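Local coordinates for aminotransferase, class V family protein (Trichomonas vaginalis, PDB 5F8V) that probably catalyses the pyridoxal-phosphate-dependent transfer of an amino group from O-phosphoserine to 2-oxoglutarate, a step of serine biosynthesis, at residues A[110-115]-A[120-125]; A[291-294]-A[299-302]; A[325-330]-A[362-367]. One frame throughout, in Å; residues are numbered along the deposited sequence.

Interaction 1: A[110-115]-A[120-125]; sequences DECKRL and VTVNSV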
loop_
_atom_site.group_PDB
_atom_site.type_symbol
_atom_site.label_atom_id
_atom_site.label_comp_id
_atom_site.label_asym_id
_atom_site.label_seq_id
_atom_site.Cartn_x
_atom_site.Cartn_y
_atom_site.Cartn_z
ATOM N N ASP A 110 17.791 11.964 -5.782
ATOM C CA ASP A 110 17.439 13.140 -4.970
ATOM C C ASP A 110 16.944 12.764 -3.569
ATOM O O ASP A 110 17.215 13.487 -2.605
ATOM C CB ASP A 110 16.373 13.998 -5.667
ATOM C CG ASP A 110 16.891 14.712 -6.917
ATOM O OD1 ASP A 110 18.110 14.942 -7.058
ATOM O OD2 ASP A 110 16.059 15.058 -7.772
ATOM N N GLU A 111 16.216 11.654 -3.451
ATOM C CA GLU A 111 15.743 11.204 -2.141
ATOM C C GLU A 111 16.905 10.759 -1.244
ATOM O O GLU A 111 16.944 11.116 -0.064
ATOM C CB GLU A 111 14.660 10.119 -2.286
ATOM C CG GLU A 111 14.201 9.424 -1.001
ATOM C CD GLU A 111 13.529 10.332 0.021
ATOM O OE1 GLU A 111 13.472 11.568 -0.149
ATOM O OE2 GLU A 111 13.040 9.796 1.032
ATOM N N CYS A 112 17.851 10.010 -1.805
ATOM C CA CYS A 112 19.064 9.629 -1.067
ATOM C C CYS A 112 19.890 10.871 -0.650
ATOM O O CYS A 112 20.345 10.963 0.490
ATOM C CB CYS A 112 19.920 8.667 -1.882
ATOM S SG CYS A 112 21.254 7.894 -0.923
ATOM N N LYS A 113 20.038 11.830 -1.564
ATOM C CA LYS A 113 20.740 13.090 -1.264
ATOM C C LYS A 113 20.004 13.854 -0.162
ATOM O O LYS A 113 20.625 14.307 0.806
ATOM C CB LYS A 113 20.900 13.954 -2.523
ATOM C CG LYS A 113 22.104 14.887 -2.500
ATOM C CD LYS A 113 22.508 15.319 -3.910
ATOM C CE LYS A 113 23.960 15.768 -3.994
ATOM N NZ LYS A 113 24.955 14.669 -3.783
ATOM N N ARG A 114 18.682 13.944 -0.289
ATOM C CA ARG A 114 17.843 14.611 0.707
ATOM C C ARG A 114 17.980 14.001 2.106
ATOM O O ARG A 114 18.177 14.732 3.078
ATOM C CB ARG A 114 16.375 14.575 0.270
ATOM C CG ARG A 114 15.432 15.351 1.172
ATOM C CD ARG A 114 13.972 14.975 0.943
ATOM N NE ARG A 114 13.242 14.970 2.218
ATOM C CZ ARG A 114 12.973 13.900 2.977
ATOM N NH1 ARG A 114 13.335 12.661 2.626
ATOM N NH2 ARG A 114 12.310 14.078 4.114
ATOM N N LEU A 115 17.865 12.674 2.206
ATOM C CA LEU A 115 17.987 11.985 3.495
ATOM C C LEU A 115 19.313 12.297 4.212
ATOM O O LEU A 115 19.342 12.358 5.434
ATOM C CB LEU A 115 17.821 10.470 3.330
ATOM C CG LEU A 115 16.424 9.961 2.946
ATOM C CD1 LEU A 115 16.501 8.505 2.519
ATOM C CD2 LEU A 115 15.419 10.132 4.072
ATOM N N VAL A 120 28.287 9.853 4.051
ATOM C CA VAL A 120 28.054 9.112 2.814
ATOM C C VAL A 120 28.021 10.080 1.644
ATOM O O VAL A 120 27.191 10.992 1.614
ATOM C CB VAL A 120 26.749 8.288 2.844
ATOM C CG1 VAL A 120 26.602 7.477 1.567
ATOM C CG2 VAL A 120 26.723 7.358 4.056
ATOM N N THR A 121 28.929 9.873 0.692
ATOM C CA THR A 121 28.957 10.649 -0.545
ATOM C C THR A 121 27.881 10.102 -1.493
ATOM O O THR A 121 27.970 8.961 -1.925
ATOM C CB THR A 121 30.349 10.580 -1.217
ATOM O OG1 THR A 121 31.352 11.052 -0.303
ATOM C CG2 THR A 121 30.402 11.429 -2.482
ATOM N N VAL A 122 26.868 10.913 -1.791
ATOM C CA VAL A 122 25.828 10.550 -2.753
ATOM C C VAL A 122 26.247 11.078 -4.126
ATOM O O VAL A 122 26.081 12.256 -4.428
ATOM C CB VAL A 122 24.455 11.114 -2.351
ATOM C CG1 VAL A 122 23.366 10.585 -3.285
ATOM C CG2 VAL A 122 24.140 10.771 -0.894
ATOM N N ASN A 123 26.790 10.184 -4.948
ATOM C CA ASN A 123 27.440 10.556 -6.188
ATOM C C ASN A 123 26.558 10.268 -7.400
ATOM O O ASN A 123 26.073 9.150 -7.565
ATOM C CB ASN A 123 28.760 9.793 -6.310
ATOM C CG ASN A 123 29.554 10.191 -7.539
ATOM O OD1 ASN A 123 29.714 11.375 -7.823
ATOM N ND2 ASN A 123 30.045 9.203 -8.279
ATOM N N SER A 124 26.344 11.291 -8.227
ATOM C CA SER A 124 25.741 11.120 -9.542
ATOM C C SER A 124 26.845 10.750 -10.542
ATOM O O SER A 124 27.771 11.531 -10.754
ATOM C CB SER A 124 25.029 12.397 -9.978
ATOM O OG SER A 124 24.436 12.224 -11.252
ATOM N N VAL A 125 26.714 9.572 -11.149
ATOM C CA VAL A 125 27.774 8.913 -11.943
ATOM C C VAL A 125 28.092 9.599 -13.281
ATOM O O VAL A 125 29.269 9.659 -13.688
ATOM C CB VAL A 125 27.397 7.421 -12.186
ATOM C CG1 VAL A 125 28.204 6.782 -13.300
ATOM C CG2 VAL A 125 27.563 6.619 -10.903
HETATM O O HOH W 1 26.217 13.512 -0.845
#
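Val122 packs against Cys112 and Lys113 inside a beta-alpha-beta unit, in which strand 95-98 is followed by helix 103-115 and then by the parallel strand 121-124, outermost in the sheet of this chain. It illustrates how one branched residue can seat a helix on a sheet. With CG1 anti to the backbone N (chi1 -173°), the two methyls lie against the neighbouring residues Cys112 and Lys113: Val122 CG1 lies 3.9 Å from Lys113 N and also near the Cys112 side chain, while Val122 CG2 is 4.0 Å from Cys112 O and 4.1 Å from Cys112 SG. The Cys112 CB points toward the strand, and its side chain also touches Val96 and Tyr98 of the neighbouring strand, so the buried cysteine touches two strands.

Lys113 works differently. Its CB does not point at the strand, but the long chain reaches back and bends at its end (chi4 68°), carrying Lys113 NZ alongside the Val122 backbone, 2.7 Å from Val122 O. Glu111 and Arg114, by contrast, form a salt bridge and meet the second subunit. Beside Lys113 a water takes a 2.8 Å hydrogen bond from Val122 N and a weak, longer one from Lys113 NZ.

Interaction 2: A[291-294]-A[299-302]; sequences FVNR and WRSR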
loop_
_atom_site.group_PDB
_atom_site.type_symbol
_atom_site.label_atom_id
_atom_site.label_comp_id
_atom_site.label_asym_id
_atom_site.label_seq_id
_atom_site.Cartn_x
_atom_site.Cartn_y
_atom_site.Cartn_z
ATOM N N PHE A 291 5.741 13.054 -36.982
ATOM C CA PHE A 291 6.175 12.569 -35.668
ATOM C C PHE A 291 7.681 12.264 -35.643
ATOM O O PHE A 291 8.254 11.809 -36.638
ATOM C CB PHE A 291 5.374 11.318 -35.266
ATOM C CG PHE A 291 3.877 11.495 -35.336
ATOM C CD1 PHE A 291 3.197 12.217 -34.359
ATOM C CD2 PHE A 291 3.144 10.934 -36.374
ATOM C CE1 PHE A 291 1.819 12.380 -34.417
ATOM C CE2 PHE A 291 1.757 11.088 -36.433
ATOM C CZ PHE A 291 1.100 11.810 -35.457
ATOM N N VAL A 292 8.303 12.518 -34.494
ATOM C CA VAL A 292 9.728 12.233 -34.274
ATOM C C VAL A 292 9.976 11.648 -32.883
ATOM O O VAL A 292 9.306 12.019 -31.918
ATOM C CB VAL A 292 10.602 13.508 -34.420
ATOM C CG1 VAL A 292 10.467 14.097 -35.817
ATOM C CG2 VAL A 292 10.266 14.556 -33.355
ATOM N N ASN A 293 10.942 10.736 -32.801
ATOM C CA ASN A 293 11.478 10.239 -31.535
ATOM C C ASN A 293 12.990 10.246 -31.682
ATOM O O ASN A 293 13.511 9.716 -32.662
ATOM C CB ASN A 293 10.958 8.825 -31.228
ATOM C CG ASN A 293 11.742 8.123 -30.108
ATOM O OD1 ASN A 293 12.921 7.799 -30.267
ATOM N ND2 ASN A 293 11.077 7.855 -28.989
ATOM N N ARG A 294 13.671 10.818 -30.690
ATOM C CA ARG A 294 15.121 11.091 -30.743
ATOM C C ARG A 294 15.997 9.995 -30.143
ATOM O O ARG A 294 17.215 10.051 -30.279
ATOM C CB ARG A 294 15.450 12.389 -29.979
ATOM C CG ARG A 294 15.489 13.639 -30.831
ATOM C CD ARG A 294 15.972 14.825 -30.011
ATOM N NE ARG A 294 15.557 16.104 -30.584
ATOM C CZ ARG A 294 15.723 17.292 -30.002
ATOM N NH1 ARG A 294 16.313 17.400 -28.814
ATOM N NH2 ARG A 294 15.287 18.388 -30.618
ATOM N N TRP A 299 18.934 2.271 -27.342
ATOM C CA TRP A 299 18.338 2.668 -26.051
ATOM C C TRP A 299 16.796 2.828 -26.054
ATOM O O TRP A 299 16.217 3.217 -25.033
ATOM C CB TRP A 299 18.971 3.978 -25.590
ATOM C CG TRP A 299 20.457 3.910 -25.446
ATOM C CD1 TRP A 299 21.386 4.596 -26.179
ATOM C CD2 TRP A 299 21.189 3.113 -24.511
ATOM N NE1 TRP A 299 22.652 4.276 -25.756
ATOM C CE2 TRP A 299 22.563 3.369 -24.731
ATOM C CE3 TRP A 299 20.821 2.211 -23.504
ATOM C CZ2 TRP A 299 23.575 2.744 -23.984
ATOM C CZ3 TRP A 299 21.831 1.591 -22.751
ATOM C CH2 TRP A 299 23.194 1.861 -23.004
ATOM N N ARG A 300 16.130 2.512 -27.164
ATOM C CA ARG A 300 14.680 2.700 -27.254
ATOM C C ARG A 300 13.908 1.694 -26.400
ATOM O O ARG A 300 14.106 0.487 -26.515
ATOM C CB ARG A 300 14.193 2.642 -28.700
ATOM C CG ARG A 300 14.349 3.962 -29.431
ATOM C CD ARG A 300 13.871 3.877 -30.871
ATOM N NE ARG A 300 13.629 5.209 -31.440
ATOM C CZ ARG A 300 13.260 5.439 -32.698
ATOM N NH1 ARG A 300 13.098 4.439 -33.559
ATOM N NH2 ARG A 300 13.056 6.690 -33.105
ATOM N N SER A 301 13.033 2.220 -25.545
ATOM C CA SER A 301 12.183 1.411 -24.690
ATOM C C SER A 301 11.160 0.620 -25.496
ATOM O O SER A 301 10.596 1.128 -26.475
ATOM C CB SER A 301 11.470 2.303 -23.677
ATOM O OG SER A 301 10.559 1.589 -22.867
ATOM N N ARG A 302 10.941 -0.630 -25.079
ATOM C CA ARG A 302 9.851 -1.439 -25.606
ATOM C C ARG A 302 8.531 -1.075 -24.935
ATOM O O ARG A 302 7.482 -1.391 -25.470
ATOM C CB ARG A 302 10.101 -2.937 -25.385
ATOM C CG ARG A 302 11.361 -3.500 -26.038
ATOM C CD ARG A 302 11.827 -4.802 -25.380
ATOM N NE ARG A 302 11.953 -4.613 -23.934
ATOM C CZ ARG A 302 11.257 -5.249 -22.989
ATOM N NH1 ARG A 302 10.412 -6.237 -23.281
ATOM N NH2 ARG A 302 11.444 -4.907 -21.711
#
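Arg300 reaches across a short chain reversal and takes hold of Asn293 with one side of its guanidinium group, and the worked lesson is how much two nitrogens can do when the acceptors lie close together. Arg300 NE donates to Asn293 OD1 at 2.9 Å. Arg300 NH2 is shared, giving one bond to the same Asn293 OD1 at 3.0 Å and another to the backbone oxygen, Asn293 O, at 3.1 Å. All three are clearly bent, with N-H...acceptor angles near 140°.

The two flat groups are not coplanar. Amide and guanidinium stand 76° apart, and the side chains run past each other in opposite directions. NE and NH2 both come to OD1 from one face of the amide, well above its plane, whereas seen from the arginine the oxygen sits at the guanidinium edge, close to its plane. Asn293 O lies nearer still to that plane, so the guanidinium is aimed at both oxygens at once. The asparagine makes this possible by holding CG anti to its N (chi1 166°), and the arginine by extending its chain from CG to NE.

Second partners fix both groups further. Asn293 ND2 donates to Pro306 O, consistent with the amide orientation in which OD1 accepts, and Arg300 NH1 forms a salt bridge with Asp286 at the end of helix 267-286. Tyr282 of that helix packs against both side chains. OD1 also accepts from Ile295 N, two residues on, which defines an Asx turn. The arrangement is thus an Asx turn gripped side-on by an arginine, pinning together two parts of the surface loop between helix 267-286 and strand 304-307 in the C-terminal domain of a fold-type I aminotransferase.

Interaction 3: A[325-330]-A[362-367]; sequences VNFCTQ and VQAMKE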
loop_
_atom_site.group_PDB
_atom_site.type_symbol
_atom_site.label_atom_id
_atom_site.label_comp_id
_atom_site.label_asym_id
_atom_site.label_seq_id
_atom_site.Cartn_x
_atom_site.Cartn_y
_atom_site.Cartn_z
ATOM N N VAL A 325 -3.857 14.634 -29.720
ATOM C CA VAL A 325 -4.317 13.910 -28.527
ATOM C C VAL A 325 -5.826 13.697 -28.589
ATOM O O VAL A 325 -6.324 12.590 -28.336
ATOM C CB VAL A 325 -3.930 14.646 -27.216
ATOM C CG1 VAL A 325 -4.666 14.084 -26.007
ATOM C CG2 VAL A 325 -2.426 14.554 -26.987
ATOM N N ASN A 326 -6.545 14.767 -28.906
ATOM C CA ASN A 326 -7.999 14.695 -29.045
ATOM C C ASN A 326 -8.440 13.883 -30.244
ATOM O O ASN A 326 -9.453 13.195 -30.171
ATOM C CB ASN A 326 -8.602 16.099 -29.051
ATOM C CG ASN A 326 -8.712 16.655 -27.654
ATOM O OD1 ASN A 326 -9.551 16.198 -26.867
ATOM N ND2 ASN A 326 -7.850 17.600 -27.311
ATOM N N PHE A 327 -7.664 13.947 -31.324
ATOM C CA PHE A 327 -7.833 13.068 -32.483
ATOM C C PHE A 327 -7.793 11.595 -32.061
ATOM O O PHE A 327 -8.616 10.789 -32.514
ATOM C CB PHE A 327 -6.740 13.358 -33.512
ATOM C CG PHE A 327 -6.898 12.628 -34.810
ATOM C CD1 PHE A 327 -6.143 11.487 -35.083
ATOM C CD2 PHE A 327 -7.781 13.098 -35.784
ATOM C CE1 PHE A 327 -6.274 10.824 -36.294
ATOM C CE2 PHE A 327 -7.910 12.437 -36.998
ATOM C CZ PHE A 327 -7.163 11.296 -37.250
ATOM N N CYS A 328 -6.837 11.264 -31.190
ATOM C CA CYS A 328 -6.724 9.920 -30.618
ATOM C C CYS A 328 -7.838 9.616 -29.618
ATOM O O CYS A 328 -8.457 8.558 -29.715
ATOM C CB CYS A 328 -5.359 9.721 -29.958
ATOM S SG CYS A 328 -4.001 9.755 -31.131
ATOM N N THR A 329 -8.100 10.541 -28.686
ATOM C CA THR A 329 -9.172 10.378 -27.686
ATOM C C THR A 329 -10.553 10.163 -28.326
ATOM O O THR A 329 -11.348 9.372 -27.825
ATOM C CB THR A 329 -9.276 11.599 -26.737
ATOM O OG1 THR A 329 -8.002 11.888 -26.171
ATOM C CG2 THR A 329 -10.268 11.356 -25.603
ATOM N N GLN A 330 -10.835 10.875 -29.423
ATOM C CA GLN A 330 -12.112 10.716 -30.133
ATOM C C GLN A 330 -12.223 9.365 -30.869
ATOM O O GLN A 330 -13.310 8.991 -31.293
ATOM C CB GLN A 330 -12.411 11.931 -31.049
ATOM C CG GLN A 330 -11.564 12.064 -32.300
ATOM C CD GLN A 330 -11.790 13.365 -33.058
ATOM O OE1 GLN A 330 -12.186 13.338 -34.211
ATOM N NE2 GLN A 330 -11.526 14.504 -32.418
ATOM N N VAL A 362 -1.498 2.911 -34.673
ATOM C CA VAL A 362 -0.761 3.029 -35.942
ATOM C C VAL A 362 -1.650 3.593 -37.058
ATOM O O VAL A 362 -1.196 4.424 -37.857
ATOM C CB VAL A 362 -0.153 1.666 -36.362
ATOM C CG1 VAL A 362 0.374 1.683 -37.796
ATOM C CG2 VAL A 362 0.959 1.254 -35.397
ATOM N N GLN A 363 -2.903 3.140 -37.109
ATOM C CA GLN A 363 -3.873 3.673 -38.069
ATOM C C GLN A 363 -4.168 5.153 -37.828
ATOM O O GLN A 363 -4.207 5.935 -38.781
ATOM C CB GLN A 363 -5.183 2.868 -38.063
ATOM C CG GLN A 363 -5.090 1.497 -38.721
ATOM C CD GLN A 363 -4.513 1.545 -40.130
ATOM O OE1 GLN A 363 -3.416 1.034 -40.383
ATOM N NE2 GLN A 363 -5.216 2.208 -41.033
ATOM N N ALA A 364 -4.362 5.536 -36.567
ATOM C CA ALA A 364 -4.597 6.936 -36.225
ATOM C C ALA A 364 -3.428 7.813 -36.670
ATOM O O ALA A 364 -3.629 8.871 -37.273
ATOM C CB ALA A 364 -4.855 7.094 -34.735
ATOM N N MET A 365 -2.209 7.346 -36.409
ATOM C CA MET A 365 -1.005 8.090 -36.762
ATOM C C MET A 365 -0.851 8.234 -38.278
ATOM O O MET A 365 -0.416 9.283 -38.754
ATOM C CB MET A 365 0.237 7.430 -36.138
ATOM C CG MET A 365 0.261 7.533 -34.620
ATOM S SD MET A 365 1.520 6.526 -33.799
ATOM C CE MET A 365 3.001 7.261 -34.493
ATOM N N LYS A 366 -1.225 7.191 -39.021
ATOM C CA LYS A 366 -1.184 7.203 -40.486
ATOM C C LYS A 366 -2.258 8.128 -41.075
ATOM O O LYS A 366 -2.024 8.772 -42.088
ATOM C CB LYS A 366 -1.365 5.780 -41.034
ATOM C CG LYS A 366 -1.154 5.603 -42.533
ATOM C CD LYS A 366 0.322 5.627 -42.903
ATOM C CE LYS A 366 0.509 5.565 -44.416
ATOM N NZ LYS A 366 1.939 5.722 -44.803
ATOM N N GLU A 367 -3.423 8.191 -40.435
ATOM C CA GLU A 367 -4.553 8.995 -40.938
ATOM C C GLU A 367 -4.553 10.457 -40.485
ATOM O O GLU A 367 -5.285 11.269 -41.046
ATOM C CB GLU A 367 -5.873 8.322 -40.554
ATOM C CG GLU A 367 -6.141 7.060 -41.367
ATOM C CD GLU A 367 -7.047 6.049 -40.681
ATOM O OE1 GLU A 367 -7.536 6.300 -39.557
ATOM O OE2 GLU A 367 -7.272 4.977 -41.287
#
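Phe327 and Ala364 make a helix-to-helix contact near the C-terminal ends of helices 318-329 and 355-367, at the periphery of the C-terminal domain. It is a small contact resting mainly on one aromatic ring, and it shows that such a ring may address a helix backbone as much as its side chains. Phe327 CE1 lies 3.4 Å from Ala364 O, and the oxygen sits at the ring edge, near the ring plane. The weakly positive C-H rim therefore faces a carbonyl, an approach that probably has a mild electrostatic component. The apolar part is looser, with Phe327 CE1 4.3 Å from Ala364 CB.

The ring gets there because CG is anti to the backbone N (chi1 -173°), which sends it out from its own helix toward the last turn of the other. Further along that turn, Phe327 CZ comes within 4.2 Å of Glu367 O, obliquely. The small alanine side chain probably leaves room for the ring to approach the backbone, and Trp368, just beyond the helix, meets the Phe327 ring edge-to-face. Glu367 closes the margin of the contact, its carboxylate turned to a salt bridge with Arg331.

Leu333 of strand 333-334 touches both Cys328 and Ala364, linking the two helices. Met365, whose CB points away from residues 325-330, packs instead on Ala284 and Ile285, so that helix 355-367 lies between helix 318-329 and helix 267-286.

Followed from the N terminus, the three contacts come in series, none nesting within or crossing another. Interaction 1 closes the four-residue turn leading from helix 103-115 to the edge of the main seven-stranded sheet. Interaction 2 closes an equally short reversal of four residues within the loop between helix 267-286 and strand 304-307. Interaction 3 spans more chain, 31 residues including strands 333-334 and 345-348, and pairs two helix ends. Interactions 1 and 3, with centres 42 Å apart, do not touch, one lying on the main sheet and the other among the C-terminal helices. Interactions 2 and 3 do touch, where Phe291 CE2 packs 3.7 Å from Met365 O, joining the loop of residues 291-294 to helix 355-367.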